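Local atomic coordinates of aldo-keto reductase family 1 member C1 (Caenorhabditis elegans, PDB entry 1QWK), a protein that probably catalyses the NADPH-dependent reduction of aldehydes, as an aldose reductase of the aldo-keto reductase family. Residues 207-212 against 228-233. Residues are numbered along the deposited sequence; the frame is centred on the assembly and turned at random.
Sequences PGRVNF and DLQDQN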
ATOM      1  N   PRO A 207      -9.760   2.462  13.577  1.00 21.13           N
ATOM      2  CA  PRO A 207      -9.296   2.938  14.884  1.00 20.89           C
ATOM      3  C   PRO A 207      -9.684   1.984  16.009  1.00 21.49           C
ATOM      4  O   PRO A 207     -10.863   1.697  16.212  1.00 21.69           O
ATOM      5  CB  PRO A 207      -9.970   4.298  15.006  1.00 21.01           C
ATOM      6  CG  PRO A 207      -9.956   4.782  13.590  1.00 21.65           C
ATOM      7  CD  PRO A 207     -10.407   3.553  12.825  1.00 22.08           C
ATOM      8  N   GLY A 208      -8.685   1.500  16.741  1.00 21.47           N
ATOM      9  CA  GLY A 208      -8.948   0.561  17.817  1.00 22.51           C
ATOM     10  C   GLY A 208      -9.133   1.159  19.197  1.00 22.82           C
ATOM     11  O   GLY A 208      -9.494   0.445  20.134  1.00 22.55           O
ATOM     12  N   ARG A 209      -8.900   2.463  19.328  1.00 21.70           N
ATOM     13  CA  ARG A 209      -9.029   3.134  20.619  1.00 24.23           C
ATOM     14  C   ARG A 209      -9.666   4.511  20.544  1.00 23.73           C
ATOM     15  O   ARG A 209      -9.636   5.174  19.508  1.00 21.29           O
ATOM     16  CB  ARG A 209      -7.657   3.295  21.278  1.00 26.14           C
ATOM     17  CG  ARG A 209      -6.959   2.006  21.658  1.00 31.94           C
ATOM     18  CD  ARG A 209      -5.675   2.315  22.405  1.00 34.45           C
ATOM     19  NE  ARG A 209      -5.022   1.108  22.902  1.00 38.60           N
ATOM     20  CZ  ARG A 209      -3.922   1.110  23.647  1.00 39.91           C
ATOM     21  NH1 ARG A 209      -3.350   2.261  23.984  1.00 39.88           N
ATOM     22  NH2 ARG A 209      -3.396  -0.036  24.056  1.00 41.25           N
ATOM     23  N   VAL A 210     -10.237   4.928  21.669  1.00 23.23           N
ATOM     24  CA  VAL A 210     -10.851   6.238  21.817  1.00 24.53           C
ATOM     25  C   VAL A 210     -10.143   6.815  23.036  1.00 25.24           C
ATOM     26  O   VAL A 210     -10.219   6.253  24.132  1.00 26.45           O
ATOM     27  CB  VAL A 210     -12.367   6.144  22.110  1.00 25.54           C
ATOM     28  CG1 VAL A 210     -12.968   7.542  22.195  1.00 25.90           C
ATOM     29  CG2 VAL A 210     -13.056   5.329  21.034  1.00 29.12           C
ATOM     30  N   ASN A 211      -9.433   7.919  22.840  1.00 24.77           N
ATOM     31  CA  ASN A 211      -8.699   8.555  23.926  1.00 25.89           C
ATOM     32  C   ASN A 211      -9.482   9.699  24.552  1.00 26.17           C
ATOM     33  O   ASN A 211     -10.260  10.375  23.884  1.00 25.78           O
ATOM     34  CB  ASN A 211      -7.359   9.079  23.412  1.00 27.09           C
ATOM     35  CG  ASN A 211      -6.447   7.972  22.944  1.00 27.05           C
ATOM     36  OD1 ASN A 211      -5.970   7.171  23.742  1.00 29.61           O
ATOM     37  ND2 ASN A 211      -6.206   7.913  21.644  1.00 28.76           N
ATOM     38  N   PHE A 212      -9.269   9.898  25.847  1.00 27.25           N
ATOM     39  CA  PHE A 212      -9.927  10.957  26.597  1.00 28.57           C
ATOM     40  C   PHE A 212      -8.837  11.836  27.190  1.00 29.94           C
ATOM     41  O   PHE A 212      -7.980  11.356  27.929  1.00 29.85           O
ATOM     42  CB  PHE A 212     -10.786  10.348  27.709  1.00 29.66           C
ATOM     43  CG  PHE A 212     -11.907   9.490  27.199  1.00 32.26           C
ATOM     44  CD1 PHE A 212     -13.060  10.069  26.682  1.00 32.39           C
ATOM     45  CD2 PHE A 212     -11.792   8.102  27.191  1.00 34.25           C
ATOM     46  CE1 PHE A 212     -14.085   9.282  26.159  1.00 33.92           C
ATOM     47  CE2 PHE A 212     -12.810   7.304  26.669  1.00 34.76           C
ATOM     48  CZ  PHE A 212     -13.958   7.894  26.153  1.00 34.02           C
ATOM     49  N   ASP A 228     -10.624  -4.267  14.158  1.00 20.72           N
ATOM     50  CA  ASP A 228      -9.780  -5.449  13.987  1.00 21.51           C
ATOM     51  C   ASP A 228      -8.868  -5.613  15.208  1.00 20.87           C
ATOM     52  O   ASP A 228      -8.651  -6.722  15.693  1.00 21.08           O
ATOM     53  CB  ASP A 228      -8.876  -5.303  12.748  1.00 20.88           C
ATOM     54  CG  ASP A 228      -9.617  -4.834  11.510  1.00 23.92           C
ATOM     55  OD1 ASP A 228     -10.338  -3.814  11.578  1.00 23.22           O
ATOM     56  OD2 ASP A 228      -9.452  -5.479  10.450  1.00 23.38           O
ATOM     57  N   LEU A 229      -8.319  -4.500  15.686  1.00 20.26           N
ATOM     58  CA  LEU A 229      -7.412  -4.514  16.832  1.00 20.76           C
ATOM     59  C   LEU A 229      -8.047  -4.981  18.139  1.00 21.04           C
ATOM     60  O   LEU A 229      -7.340  -5.394  19.060  1.00 22.96           O
ATOM     61  CB  LEU A 229      -6.798  -3.126  17.032  1.00 21.33           C
ATOM     62  CG  LEU A 229      -5.735  -2.716  16.005  1.00 22.12           C
ATOM     63  CD1 LEU A 229      -5.543  -1.204  16.034  1.00 23.00           C
ATOM     64  CD2 LEU A 229      -4.424  -3.436  16.310  1.00 23.00           C
ATOM     65  N   GLN A 230      -9.371  -4.915  18.225  1.00 21.58           N
ATOM     66  CA  GLN A 230     -10.070  -5.330  19.437  1.00 22.52           C
ATOM     67  C   GLN A 230     -10.786  -6.663  19.288  1.00 22.53           C
ATOM     68  O   GLN A 230     -11.531  -7.072  20.180  1.00 22.11           O
ATOM     69  CB  GLN A 230     -11.080  -4.260  19.863  1.00 23.88           C
ATOM     70  CG  GLN A 230     -10.470  -2.927  20.269  1.00 25.53           C
ATOM     71  CD  GLN A 230      -9.474  -3.055  21.402  1.00 27.23           C
ATOM     72  OE1 GLN A 230      -9.610  -3.916  22.271  1.00 26.52           O
ATOM     73  NE2 GLN A 230      -8.472  -2.181  21.408  1.00 28.47           N
ATOM     74  N   ASP A 231     -10.570  -7.339  18.162  1.00 21.23           N
ATOM     75  CA  ASP A 231     -11.192  -8.641  17.922  1.00 21.03           C
ATOM     76  C   ASP A 231     -10.761  -9.591  19.036  1.00 20.80           C
ATOM     77  O   ASP A 231      -9.583  -9.643  19.392  1.00 20.09           O
ATOM     78  CB  ASP A 231     -10.746  -9.203  16.568  1.00 20.32           C
ATOM     79  CG  ASP A 231     -11.313 -10.583  16.295  1.00 21.56           C
ATOM     80  OD1 ASP A 231     -12.435 -10.676  15.755  1.00 22.51           O
ATOM     81  OD2 ASP A 231     -10.642 -11.575  16.638  1.00 22.95           O
ATOM     82  N   GLN A 232     -11.713 -10.342  19.584  1.00 21.90           N
ATOM     83  CA  GLN A 232     -11.422 -11.267  20.678  1.00 23.96           C
ATOM     84  C   GLN A 232     -10.346 -12.286  20.328  1.00 22.65           C
ATOM     85  O   GLN A 232      -9.474 -12.571  21.144  1.00 22.62           O
ATOM     86  CB  GLN A 232     -12.700 -12.002  21.109  1.00 26.64           C
ATOM     87  CG  GLN A 232     -12.560 -12.779  22.419  1.00 34.42           C
ATOM     88  CD  GLN A 232     -11.900 -14.143  22.251  1.00 38.42           C
ATOM     89  OE1 GLN A 232     -11.479 -14.765  23.230  1.00 42.69           O
ATOM     90  NE2 GLN A 232     -11.823 -14.619  21.012  1.00 41.74           N
ATOM     91  N   ASN A 233     -10.410 -12.835  19.120  1.00 20.90           N
ATOM     92  CA  ASN A 233      -9.433 -13.825  18.693  1.00 21.53           C
ATOM     93  C   ASN A 233      -8.060 -13.189  18.506  1.00 20.95           C
ATOM     94  O   ASN A 233      -7.039 -13.818  18.785  1.00 21.48           O
ATOM     95  CB  ASN A 233      -9.906 -14.504  17.410  1.00 23.26           C
ATOM     96  CG  ASN A 233     -11.163 -15.337  17.626  1.00 26.27           C
ATOM     97  OD1 ASN A 233     -12.076 -15.341  16.800  1.00 28.93           O
ATOM     98  ND2 ASN A 233     -11.209 -16.055  18.741  1.00 25.26           N
TER
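Q230 reaches across to the backbone of G208 in the long loop that follows the strand 197-201 of the aldo-keto reductase (β/α)8 barrel. Residues 207-212 lie in this excursion; 228-233 close it and enter helix 232-241. Its position after the seventh barrel strand is consistent with loop B of this family. G208 buries the largest share of the surface, followed by Q230. G208 has no side chain, and its CA lies 5.4 Å from the CA of L229. The short strand 209-210 pairs antiparallel with 223-224, and G208 also has a backbone hydrogen bond with A225. The chain then returns as the 3-10 turn 228-230, which faces G208.

Q230 makes the polar link. Its CG is anti to the carbonyl carbon (chi1 -64°), and a bend at chi2 turns NE2 to the G208 carbonyl oxygen. NE2 of Q230 donates to O of G208 at 3.1 Å. The bond is not straight: the N-H...O angle is 136°, and the donor sits above the carbonyl plane. Aliphatic CG of Q230 also lies 3.5 Å from the same oxygen. With an alanine here, the G208 carbonyl would probably lose this donor, and a gap would open beside the glycine.

L229 adds a van der Waals contact at the amide nitrogen of G208. Its side chain also packs on P245, A246 and L249 of helix 245-255, so the turn joins the loop to the barrel's outer helices. D231 is the N-cap of helix 232-241; its OD2 takes a weak bond from N of N233. Against G208, L229 brings one methyl: CD1 stands 4.2 Å from the glycine N.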